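Local coordinates for protein AA9 family lytic polysaccharide monooxygenase cel61B (Hypocrea jecorina, PDB 2VTC) that oxidatively cleaves glycosidic bonds in crystalline and amorphous polysaccharides such as cellulose, as a copper-dependent lytic polysaccharide monooxygenase of family AA9, at residues Ser95-Gln100 / Tyr174-Glu179; Gln24-Asn29 / Val199-Thr204; Ile76-Asn81 / Leu132-Ile137; Pro112-Val117 / Gln219-Thr224. All coordinates share one frame; numbering follows the deposited sequence.

Contact 1 of 4, residues Ser95-Gln100 / Tyr174-Glu179; sequences SNIVFQ and YVFRHE. With NAG (2-acetamido-2-deoxy-beta-D-glucopyranose), chain C.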
# COMPACT_ATOMS: atom_id res chain seq x y z
N SER A 95 3.69 16.87 2.29
CA SER A 95 4.53 16.39 1.19
C SER A 95 3.79 15.37 0.31
O SER A 95 2.87 14.68 0.77
CB SER A 95 5.82 15.76 1.72
OG SER A 95 6.61 16.71 2.41
N ASN A 96 4.21 15.28 -0.95
CA ASN A 96 3.72 14.24 -1.84
C ASN A 96 4.72 13.10 -1.92
O ASN A 96 5.92 13.31 -2.13
CB ASN A 96 3.44 14.80 -3.25
CG ASN A 96 2.26 15.77 -3.28
OD1 ASN A 96 2.39 16.91 -3.74
ND2 ASN A 96 1.11 15.33 -2.79
N ILE A 97 4.21 11.89 -1.72
CA ILE A 97 4.96 10.68 -1.98
C ILE A 97 4.57 10.23 -3.37
O ILE A 97 3.39 10.31 -3.74
CB ILE A 97 4.58 9.54 -0.99
CG1 ILE A 97 4.65 10.02 0.47
CG2 ILE A 97 5.45 8.29 -1.25
CD1 ILE A 97 3.82 9.18 1.43
N VAL A 98 5.55 9.76 -4.13
CA VAL A 98 5.27 9.13 -5.41
C VAL A 98 5.82 7.72 -5.38
O VAL A 98 7.04 7.52 -5.38
CB VAL A 98 5.83 9.93 -6.64
CG1 VAL A 98 5.39 9.27 -7.93
CG2 VAL A 98 5.37 11.39 -6.61
N PHE A 99 4.92 6.75 -5.30
CA PHE A 99 5.31 5.35 -5.25
C PHE A 99 5.61 4.90 -6.68
O PHE A 99 4.80 5.11 -7.58
CB PHE A 99 4.20 4.48 -4.65
CG PHE A 99 3.90 4.78 -3.20
CD1 PHE A 99 4.65 4.17 -2.19
CD2 PHE A 99 2.86 5.64 -2.85
CE1 PHE A 99 4.37 4.43 -0.84
CE2 PHE A 99 2.57 5.91 -1.50
CZ PHE A 99 3.34 5.29 -0.49
N GLN A 100 6.78 4.31 -6.87
CA GLN A 100 7.20 3.79 -8.17
C GLN A 100 7.13 2.27 -8.18
O GLN A 100 7.90 1.59 -7.50
CB GLN A 100 8.60 4.29 -8.54
CG GLN A 100 9.21 3.61 -9.77
CD GLN A 100 8.56 4.06 -11.08
OE1 GLN A 100 7.80 3.31 -11.71
NE2 GLN A 100 8.86 5.28 -11.48
N TYR A 174 5.78 6.91 11.37
CA TYR A 174 4.61 6.28 10.72
C TYR A 174 5.04 5.25 9.67
O TYR A 174 6.19 5.25 9.18
CB TYR A 174 3.73 7.33 10.02
CG TYR A 174 3.18 8.41 10.93
CD1 TYR A 174 1.96 8.23 11.60
CD2 TYR A 174 3.87 9.61 11.12
CE1 TYR A 174 1.43 9.21 12.45
CE2 TYR A 174 3.36 10.60 11.97
CZ TYR A 174 2.14 10.39 12.62
OH TYR A 174 1.61 11.35 13.46
N VAL A 175 4.08 4.36 9.37
CA VAL A 175 4.19 3.44 8.25
C VAL A 175 3.08 3.80 7.27
O VAL A 175 1.92 4.02 7.67
CB VAL A 175 4.00 1.97 8.72
CG1 VAL A 175 4.26 1.00 7.57
CG2 VAL A 175 5.02 1.62 9.83
N PHE A 176 3.44 3.81 5.99
CA PHE A 176 2.45 4.03 4.92
C PHE A 176 2.23 2.72 4.17
O PHE A 176 3.20 2.06 3.78
CB PHE A 176 2.94 5.13 3.97
CG PHE A 176 2.86 6.48 4.55
CD1 PHE A 176 1.79 7.33 4.27
CD2 PHE A 176 3.82 6.89 5.47
CE1 PHE A 176 1.71 8.60 4.85
CE2 PHE A 176 3.74 8.15 6.08
CZ PHE A 176 2.69 9.02 5.76
N ARG A 177 0.97 2.33 4.01
CA ARG A 177 0.60 1.06 3.38
C ARG A 177 -0.15 1.39 2.10
O ARG A 177 -1.30 1.82 2.16
CB ARG A 177 -0.25 0.22 4.34
CG ARG A 177 -0.77 -1.13 3.84
CD ARG A 177 -1.73 -1.70 4.88
NE ARG A 177 -2.20 -3.01 4.44
CZ ARG A 177 -3.19 -3.17 3.54
NH1 ARG A 177 -3.83 -2.10 3.02
NH2 ARG A 177 -3.52 -4.41 3.17
N HIS A 178 0.55 1.21 0.97
CA HIS A 178 0.06 1.58 -0.37
C HIS A 178 -0.39 0.29 -1.07
O HIS A 178 0.38 -0.68 -1.12
CB HIS A 178 1.21 2.25 -1.13
CG HIS A 178 0.88 2.62 -2.55
ND1 HIS A 178 -0.17 3.46 -2.88
CD2 HIS A 178 1.48 2.27 -3.71
CE1 HIS A 178 -0.21 3.60 -4.20
NE2 HIS A 178 0.78 2.89 -4.73
N GLU A 179 -1.63 0.26 -1.61
CA GLU A 179 -2.20 -1.02 -2.03
C GLU A 179 -3.00 -0.97 -3.32
O GLU A 179 -3.88 -0.13 -3.46
CB GLU A 179 -3.08 -1.56 -0.92
CG GLU A 179 -3.69 -2.96 -1.18
CD GLU A 179 -4.52 -3.41 -0.00
OE1 GLU A 179 -5.20 -2.54 0.63
OE2 GLU A 179 -4.51 -4.63 0.33
C1 NAG C . 13.11 2.68 -9.27
C2 NAG C . 14.46 2.41 -9.95
C3 NAG C . 14.32 2.23 -11.48
C4 NAG C . 13.16 1.30 -11.86
C5 NAG C . 11.92 1.57 -10.98
C6 NAG C . 10.77 0.60 -11.20
C7 NAG C . 16.66 3.15 -9.18
C8 NAG C . 17.61 4.31 -9.07
N2 NAG C . 15.45 3.44 -9.67
O3 NAG C . 15.54 1.74 -12.01
O4 NAG C . 12.79 1.47 -13.23
O5 NAG C . 12.27 1.59 -9.60
O6 NAG C . 11.19 -0.74 -11.23
O7 NAG C . 17.00 2.02 -8.84

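Contact 2 of 4, residues Gln24-Asn29 / Val199-Thr204; sequences QNFTIN and VNIAVT. With NAG (2-acetamido-2-deoxy-beta-D-glucopyranose), chain C.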
# COMPACT_ATOMS: atom_id res chain seq x y z
N GLN A 24 9.49 -0.35 -5.75
CA GLN A 24 10.95 -0.54 -5.70
C GLN A 24 11.69 0.67 -5.16
O GLN A 24 12.84 0.56 -4.69
CB GLN A 24 11.49 -0.93 -7.08
CG GLN A 24 11.05 -2.28 -7.54
CD GLN A 24 12.02 -2.93 -8.53
OE1 GLN A 24 12.21 -4.15 -8.52
NE2 GLN A 24 12.62 -2.12 -9.39
N ASN A 25 11.04 1.82 -5.26
CA ASN A 25 11.55 3.08 -4.78
C ASN A 25 10.41 4.08 -4.79
O ASN A 25 9.28 3.77 -5.22
CB ASN A 25 12.78 3.56 -5.58
CG ASN A 25 12.55 3.59 -7.10
OD1 ASN A 25 11.77 4.39 -7.61
ND2 ASN A 25 13.30 2.73 -7.83
N PHE A 26 10.68 5.26 -4.24
CA PHE A 26 9.66 6.29 -4.12
C PHE A 26 10.35 7.62 -3.92
O PHE A 26 11.53 7.67 -3.49
CB PHE A 26 8.66 5.96 -2.98
CG PHE A 26 9.30 5.80 -1.61
CD1 PHE A 26 9.25 6.85 -0.69
CD2 PHE A 26 9.94 4.60 -1.24
CE1 PHE A 26 9.85 6.71 0.59
CE2 PHE A 26 10.54 4.46 0.03
CZ PHE A 26 10.48 5.52 0.94
N THR A 27 9.63 8.70 -4.25
CA THR A 27 10.13 10.05 -4.06
C THR A 27 9.31 10.80 -3.02
O THR A 27 8.10 10.56 -2.87
CB THR A 27 10.17 10.89 -5.37
OG1 THR A 27 8.84 11.08 -5.89
CG2 THR A 27 11.08 10.24 -6.39
N ILE A 28 9.98 11.67 -2.29
CA ILE A 28 9.32 12.59 -1.37
C ILE A 28 9.73 14.00 -1.78
O ILE A 28 10.92 14.31 -1.80
CB ILE A 28 9.72 12.30 0.10
CG1 ILE A 28 9.29 10.88 0.51
CG2 ILE A 28 9.08 13.34 1.02
CD1 ILE A 28 9.95 10.36 1.79
N ASN A 29 8.75 14.84 -2.12
CA ASN A 29 9.02 16.15 -2.74
C ASN A 29 10.14 16.07 -3.79
O ASN A 29 11.06 16.89 -3.81
CB ASN A 29 9.32 17.22 -1.67
CG ASN A 29 8.26 17.28 -0.60
OD1 ASN A 29 7.06 17.38 -0.90
ND2 ASN A 29 8.69 17.20 0.65
N VAL A 199 6.03 1.16 3.68
CA VAL A 199 7.27 1.96 3.76
C VAL A 199 7.30 2.76 5.08
O VAL A 199 6.28 3.30 5.50
CB VAL A 199 7.47 2.92 2.55
CG1 VAL A 199 7.48 2.13 1.22
CG2 VAL A 199 6.38 3.99 2.52
N ASN A 200 8.46 2.80 5.75
CA ASN A 200 8.63 3.62 6.96
C ASN A 200 8.87 5.05 6.52
O ASN A 200 9.85 5.32 5.82
CB ASN A 200 9.85 3.14 7.77
CG ASN A 200 9.70 1.74 8.33
OD1 ASN A 200 8.60 1.26 8.59
ND2 ASN A 200 10.85 1.08 8.54
N ILE A 201 7.98 5.95 6.89
CA ILE A 201 8.19 7.38 6.67
C ILE A 201 7.83 8.19 7.93
O ILE A 201 6.65 8.33 8.30
CB ILE A 201 7.42 7.95 5.45
CG1 ILE A 201 7.67 7.14 4.18
CG2 ILE A 201 7.83 9.42 5.23
CD1 ILE A 201 6.69 7.48 3.03
N ALA A 202 8.84 8.73 8.58
CA ALA A 202 8.58 9.61 9.70
C ALA A 202 8.10 10.95 9.15
O ALA A 202 8.48 11.35 8.04
CB ALA A 202 9.84 9.79 10.54
N VAL A 203 7.25 11.62 9.93
CA VAL A 203 6.64 12.89 9.54
C VAL A 203 7.12 14.01 10.47
O VAL A 203 7.20 13.82 11.69
CB VAL A 203 5.10 12.75 9.52
CG1 VAL A 203 4.40 14.11 9.36
CG2 VAL A 203 4.67 11.80 8.38
N THR A 204 7.46 15.14 9.85
CA THR A 204 7.93 16.35 10.54
C THR A 204 7.00 17.51 10.21
O THR A 204 6.03 17.35 9.46
CB THR A 204 9.35 16.72 10.06
OG1 THR A 204 9.33 16.96 8.64
CG2 THR A 204 10.34 15.58 10.35
C1 NAG C . 13.11 2.68 -9.27
C2 NAG C . 14.46 2.41 -9.95
C3 NAG C . 14.32 2.23 -11.48
C4 NAG C . 13.16 1.30 -11.86
C5 NAG C . 11.92 1.57 -10.98
C6 NAG C . 10.77 0.60 -11.20
C7 NAG C . 16.66 3.15 -9.18
C8 NAG C . 17.61 4.31 -9.07
N2 NAG C . 15.45 3.44 -9.67
O3 NAG C . 15.54 1.74 -12.01
O4 NAG C . 12.79 1.47 -13.23
O5 NAG C . 12.27 1.59 -9.60
O6 NAG C . 11.19 -0.74 -11.23
O7 NAG C . 17.00 2.02 -8.84

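Contact 3 of 4, residues Ile76-Asn81 / Leu132-Ile137; sequences IVCHKN and LRWVKI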
# COMPACT_ATOMS: atom_id res chain seq x y z
N ILE A 76 -1.77 -9.87 5.42
CA ILE A 76 -2.50 -8.71 4.86
C ILE A 76 -1.94 -7.37 5.36
O ILE A 76 -2.17 -6.32 4.77
CB ILE A 76 -4.04 -8.80 5.12
CG1 ILE A 76 -4.83 -7.81 4.22
CG2 ILE A 76 -4.38 -8.47 6.56
CD1 ILE A 76 -4.57 -7.98 2.70
N VAL A 77 -1.17 -7.39 6.45
CA VAL A 77 -0.68 -6.12 6.99
C VAL A 77 0.28 -5.41 6.01
O VAL A 77 -0.01 -4.29 5.58
CB VAL A 77 0.03 -6.32 8.38
CG1 VAL A 77 0.48 -4.95 8.90
CG2 VAL A 77 -0.89 -7.03 9.39
N CYS A 78 1.38 -6.09 5.66
CA CYS A 78 2.43 -5.54 4.81
C CYS A 78 2.97 -6.55 3.79
O CYS A 78 4.08 -6.41 3.30
CB CYS A 78 3.59 -4.96 5.64
SG CYS A 78 3.15 -3.46 6.54
N HIS A 79 2.14 -7.53 3.47
CA HIS A 79 2.44 -8.59 2.48
C HIS A 79 3.21 -9.76 3.13
O HIS A 79 3.38 -9.81 4.36
CB HIS A 79 3.13 -8.03 1.23
CG HIS A 79 2.75 -8.75 -0.04
ND1 HIS A 79 2.27 -8.10 -1.16
CD2 HIS A 79 2.79 -10.07 -0.35
CE1 HIS A 79 2.02 -9.00 -2.10
NE2 HIS A 79 2.32 -10.20 -1.63
N LYS A 80 3.62 -10.73 2.30
CA LYS A 80 4.03 -12.05 2.80
C LYS A 80 5.25 -12.05 3.74
O LYS A 80 6.33 -11.61 3.35
CB LYS A 80 4.31 -12.99 1.63
CG LYS A 80 4.50 -14.42 2.05
CD LYS A 80 4.75 -15.32 0.84
CE LYS A 80 4.87 -16.77 1.24
NZ LYS A 80 3.62 -17.25 1.88
N ASN A 81 5.02 -12.56 4.96
CA ASN A 81 6.11 -12.71 5.97
C ASN A 81 6.87 -11.39 6.18
O ASN A 81 8.09 -11.38 6.42
CB ASN A 81 7.08 -13.82 5.54
CG ASN A 81 6.41 -15.17 5.37
OD1 ASN A 81 5.36 -15.46 5.96
ND2 ASN A 81 7.04 -16.02 4.54
N LEU A 132 -0.40 -2.50 14.55
CA LEU A 132 -0.61 -1.28 13.76
C LEU A 132 -2.10 -1.09 13.45
O LEU A 132 -2.81 -2.06 13.17
CB LEU A 132 0.22 -1.30 12.48
CG LEU A 132 1.74 -1.21 12.66
CD1 LEU A 132 2.45 -1.42 11.34
CD2 LEU A 132 2.15 0.15 13.28
N ARG A 133 -2.55 0.16 13.51
CA ARG A 133 -3.95 0.51 13.22
C ARG A 133 -3.98 1.54 12.11
O ARG A 133 -3.33 2.57 12.20
CB ARG A 133 -4.70 1.01 14.47
CG ARG A 133 -4.63 0.05 15.68
CD ARG A 133 -5.39 0.58 16.93
NE ARG A 133 -6.79 0.79 16.58
CZ ARG A 133 -7.74 -0.13 16.71
NH1 ARG A 133 -7.47 -1.30 17.27
NH2 ARG A 133 -8.98 0.14 16.30
N TRP A 134 -4.71 1.24 11.03
CA TRP A 134 -4.57 1.98 9.80
C TRP A 134 -5.69 2.98 9.55
O TRP A 134 -6.85 2.71 9.84
CB TRP A 134 -4.57 0.96 8.65
CG TRP A 134 -3.44 0.00 8.82
CD1 TRP A 134 -3.51 -1.25 9.37
CD2 TRP A 134 -2.08 0.22 8.45
NE1 TRP A 134 -2.26 -1.83 9.39
CE2 TRP A 134 -1.36 -0.96 8.81
CE3 TRP A 134 -1.38 1.30 7.88
CZ2 TRP A 134 0.01 -1.10 8.61
CZ3 TRP A 134 0.01 1.16 7.68
CH2 TRP A 134 0.68 -0.04 8.05
N VAL A 135 -5.29 4.14 9.01
CA VAL A 135 -6.22 5.20 8.66
C VAL A 135 -6.11 5.47 7.15
O VAL A 135 -5.03 5.73 6.67
CB VAL A 135 -5.87 6.48 9.47
CG1 VAL A 135 -6.73 7.64 9.05
CG2 VAL A 135 -6.07 6.20 10.97
N LYS A 136 -7.23 5.40 6.43
CA LYS A 136 -7.20 5.64 4.98
C LYS A 136 -6.93 7.11 4.66
O LYS A 136 -7.64 7.99 5.15
CB LYS A 136 -8.53 5.22 4.35
CG LYS A 136 -8.53 5.30 2.81
CD LYS A 136 -9.90 4.96 2.24
CE LYS A 136 -10.08 3.45 2.01
NZ LYS A 136 -11.51 3.09 1.67
N ILE A 137 -5.91 7.37 3.84
CA ILE A 137 -5.58 8.76 3.45
C ILE A 137 -5.69 9.02 1.94
O ILE A 137 -5.55 10.17 1.49
CB ILE A 137 -4.17 9.20 3.97
CG1 ILE A 137 -3.05 8.31 3.38
CG2 ILE A 137 -4.17 9.20 5.51
CD1 ILE A 137 -1.68 8.94 3.38

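Contact 4 of 4, residues Pro112-Val117 / Gln219-Thr224; sequences PIVTYV and QLYKPT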
# COMPACT_ATOMS: atom_id res chain seq x y z
N PRO A 112 -9.28 -0.55 -7.99
CA PRO A 112 -8.97 0.68 -7.25
C PRO A 112 -7.57 0.69 -6.63
O PRO A 112 -6.88 -0.33 -6.58
CB PRO A 112 -10.02 0.67 -6.14
CG PRO A 112 -10.17 -0.82 -5.81
CD PRO A 112 -10.07 -1.49 -7.19
N ILE A 113 -7.20 1.86 -6.14
CA ILE A 113 -5.92 2.08 -5.45
C ILE A 113 -6.21 2.81 -4.15
O ILE A 113 -6.93 3.81 -4.15
CB ILE A 113 -4.96 2.95 -6.33
CG1 ILE A 113 -4.71 2.25 -7.68
CG2 ILE A 113 -3.66 3.24 -5.58
CD1 ILE A 113 -3.71 2.96 -8.57
N VAL A 114 -5.68 2.27 -3.03
CA VAL A 114 -5.90 2.89 -1.71
C VAL A 114 -4.56 2.96 -0.96
O VAL A 114 -3.67 2.12 -1.17
CB VAL A 114 -6.93 2.08 -0.87
CG1 VAL A 114 -8.34 2.09 -1.50
CG2 VAL A 114 -6.46 0.62 -0.66
N THR A 115 -4.42 3.98 -0.10
CA THR A 115 -3.23 4.14 0.75
C THR A 115 -3.66 4.46 2.18
O THR A 115 -4.58 5.26 2.41
CB THR A 115 -2.29 5.24 0.23
OG1 THR A 115 -2.07 5.02 -1.17
CG2 THR A 115 -0.92 5.20 0.92
N TYR A 116 -2.97 3.83 3.13
CA TYR A 116 -3.27 4.01 4.56
C TYR A 116 -2.00 4.47 5.28
O TYR A 116 -0.87 4.30 4.77
CB TYR A 116 -3.71 2.68 5.19
CG TYR A 116 -4.94 2.03 4.58
CD1 TYR A 116 -6.21 2.22 5.13
CD2 TYR A 116 -4.82 1.19 3.45
CE1 TYR A 116 -7.35 1.63 4.56
CE2 TYR A 116 -5.95 0.60 2.88
CZ TYR A 116 -7.20 0.81 3.44
OH TYR A 116 -8.31 0.19 2.89
N VAL A 117 -2.20 5.01 6.49
CA VAL A 117 -1.08 5.35 7.39
C VAL A 117 -1.37 4.84 8.80
O VAL A 117 -2.52 4.73 9.20
CB VAL A 117 -0.79 6.87 7.37
CG1 VAL A 117 -1.98 7.66 7.89
CG2 VAL A 117 0.52 7.22 8.12
N GLN A 219 -9.00 -6.30 9.69
CA GLN A 219 -10.40 -5.89 9.69
C GLN A 219 -10.74 -4.95 8.52
O GLN A 219 -11.86 -4.44 8.44
CB GLN A 219 -10.76 -5.23 11.04
CG GLN A 219 -10.82 -6.21 12.21
CD GLN A 219 -11.03 -5.52 13.58
OE1 GLN A 219 -11.57 -4.41 13.66
NE2 GLN A 219 -10.58 -6.17 14.64
N LEU A 220 -9.79 -4.74 7.61
CA LEU A 220 -10.03 -3.80 6.49
C LEU A 220 -11.08 -4.31 5.52
O LEU A 220 -11.96 -3.54 5.09
CB LEU A 220 -8.75 -3.48 5.72
CG LEU A 220 -7.67 -2.73 6.48
CD1 LEU A 220 -6.41 -2.73 5.66
CD2 LEU A 220 -8.07 -1.28 6.84
N TYR A 221 -10.99 -5.60 5.18
CA TYR A 221 -11.78 -6.20 4.09
C TYR A 221 -12.34 -7.58 4.42
O TYR A 221 -11.69 -8.36 5.15
CB TYR A 221 -10.90 -6.40 2.85
CG TYR A 221 -10.03 -5.25 2.47
CD1 TYR A 221 -10.59 -4.03 2.12
CD2 TYR A 221 -8.62 -5.39 2.43
CE1 TYR A 221 -9.79 -2.95 1.76
CE2 TYR A 221 -7.81 -4.33 2.06
CZ TYR A 221 -8.41 -3.10 1.73
OH TYR A 221 -7.64 -2.03 1.35
N LYS A 222 -13.52 -7.88 3.87
CA LYS A 222 -14.13 -9.21 3.93
C LYS A 222 -14.30 -9.75 2.50
O LYS A 222 -14.47 -8.96 1.55
CB LYS A 222 -15.48 -9.17 4.67
CG LYS A 222 -15.37 -8.77 6.13
CD LYS A 222 -16.63 -9.08 6.91
CE LYS A 222 -16.59 -8.44 8.30
NZ LYS A 222 -17.77 -8.80 9.15
N PRO A 223 -14.23 -11.09 2.30
CA PRO A 223 -14.33 -11.65 0.94
C PRO A 223 -15.63 -11.35 0.19
O PRO A 223 -15.66 -11.48 -1.04
CB PRO A 223 -14.18 -13.15 1.17
CG PRO A 223 -13.37 -13.23 2.46
CD PRO A 223 -13.97 -12.15 3.30
N THR A 224 -16.65 -10.93 0.93
CA THR A 224 -17.98 -10.63 0.36
C THR A 224 -18.32 -9.15 0.27
O THR A 224 -19.47 -8.79 -0.09
CB THR A 224 -19.10 -11.32 1.18
OG1 THR A 224 -19.00 -10.93 2.56
CG2 THR A 224 -19.00 -12.87 1.04

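Contact 1 of 4, residues Ser95-Gln100 / Tyr174-Glu179
The phenyl ring of F99 is sandwiched: the imidazole of H178 lies over one face and CG2 of I97, two residues earlier on the same strand, over the other, with CB of F176 at the edge. This is the interior of the AA9 beta-sandwich, where strands 96-102 and 172-182 belong to different, facing sheets; the segments 96-100 and 174-179 run 49° apart. F99 and H178 form a true offset stack, centroids of the two rings 4.1 Å apart and planes only 5° from parallel. CB of H178 adds a CH-pi contact, 3.8 Å from the F99 centroid. CG of H178 stands anti to the backbone N (chi1 177°), which carries the imidazole toward F99, and the second torsion lays it parallel to the phenyl. Both imidazole nitrogens are held as well, ND1 by T115 and NE2 by W101, which fixes the rotation of the ring. Beside this pair, CD1 of I97 sits over the face of F176, 4.1 Å from that ring's centroid. On the other side of strand 172-182, R177 grips E179, two residues on, with two nitrogens; NH1 of R177 lies 2.8 Å from OE1 of E179 and meets it from above the carboxylate plane.

Contact 2 of 4, residues Gln24-Asn29 / Val199-Thr204
F26 turns its ring inward onto V199 and I201, while the residue just before it, N25, points outward and carries a sugar: ND2 of N25 is bonded covalently to C1 of the N-acetylglucosamine at 1.5 Å. N25, F26 and T27 make up an N-glycosylation sequon, so one short length of strand serves both the glycan and the hydrophobic interior. The segments 24-28 and 199-204 lie in facing sheets of the beta-sandwich and run nearly the same way, 19° apart. CG of F26 sits between its backbone N and carbonyl carbon (chi1 59°), a torsion that places the ring where it can reach both facing residues: CE2 of F26 comes to CG1 of V199 at 4.0 Å and CE1 to CD1 of I201 at 4.1 Å. Two residues further along the strand, CD1 of I28 meets CG2 of I201, also at 4.1 Å. On the solvent side Q24 extends along the sugar, its NE2 2.7 Å from O6 of the N-acetylglucosamine, while its OE1 is hydrogen-bonded to Q22. Cutting Q24 back to an alanine would remove NE2 and OE1 and is likely to leave the sugar's O6 and Q22 without these partners. No polar atom takes part between the two segments, so their contact rests on apolar packing, consistent with dispersion and burial of apolar surface.

Contact 3 of 4, residues Ile76-Asn81 / Leu132-Ile137
V77 meets W134 in an apolar contact at the rim of the indole: CG1 of V77 comes to 3.9 Å from CZ2 of W134, close to the ring plane, and to 4.2 Å from NE1 of the same indole. The two side chains cross at about a right angle. With CG1 of V77 anti to the backbone N (chi1 -178°), this methyl is turned to the indole rim. The second apolar touch is looser and comes from the sulfur: SG of C78 lies 4.4 Å from CZ2 of W134, oblique to the ring. No hydrogen bond joins the two segments, and the area they bury together is small, 116 Å².

Covalent chemistry enters through C78, whose SG forms a disulfide with C198 and so ties the short, weakly bonded helix to strand 193-204. Polar bonds come next: the carbonyl oxygens of I76 and V77 accept hydrogen bonds from NH2 and NE of R177, so one guanidinium satisfies two carbonyls. H79 then takes the chain onward with a positive phi of 86°.

In the fold, the helix 75-78 packs against the mixed sheet of the beta-sandwich. W134, on strand 133-143, packs its indole against Y116 and V118 of strand 113-119 and V175 and R177 of strand 172-182, reaching across them to the helix.

Contact 4 of 4, residues Pro112-Val117 / Gln219-Thr224
Y116 and Y221 approach from opposite directions and meet through their hydroxyls: OH of Y116 donates a hydrogen bond to OH of Y221 over 2.8 Å. The Y221 oxygen sits at the edge of the Y116 ring, near its plane and 3.5 Å from CE2 of Y116; the Y116 oxygen approaches the Y221 ring obliquely. The Y221 hydroxyl is also hydrogen-bonded to OE1 of E179, which makes a buried chain of three groups, Y116 to Y221 to carboxylate; a nearby negative charge of this kind would probably polarise both phenols.

L220 approaches Y116 over a face. Its CD1 stands 4.2 Å above the ring plane, displaced toward the rim, and its CD2 is 3.8 Å from CE1 of Y116. L220 also covers its chain neighbour, with CB over the centre of the Y221 ring, so this leucine is wedged between two aromatics. The CB of Y116 already points from the strand toward the loop, and CG, anti to the carbonyl carbon (chi1 -59°), sets where the ring stands. V114, two residues earlier on the same strand face, closes the other flank: its CG2 lies 3.5 Å from OH of Y221. Losing the Y116 hydroxyl, as in a phenylalanine, is likely to leave the Y221 OH without its donor, with E179 the partner that remains.

The loop 219-224, following strand 215-216, thus lies over strand 113-119 in the mixed sheet of the AA9 beta-sandwich. That strand runs antiparallel between 133-143 and 172-182, so Y116 also packs on W134 and K136 to one side and R177 to the other, while Y221 meets the ring of Y71.

In the fold
All four contacts are buried, but they do different work. Contacts 1 and 3 lie nearest the chain's centre (about 7 Å, centre to centre) and contact 2 farthest (about 12 Å). Contacts 1 and 2 join the two sheets of the sandwich, the first by aromatic stacking, the second by aliphatic and phenyl packing, and both touch the glycan on their outer side. Contacts 3 and 4 instead lay a short helix and a loop on the mixed sheet: contact 3 is apolar, a valine and a cystine sulfur against an indole, and contact 4 alone has a hydrogen bond across its segments. Strand 172-182 connects three of them, since R177 of contact 1 bonds to carbonyls of contact 3 and E179 to the tyrosine of contact 4.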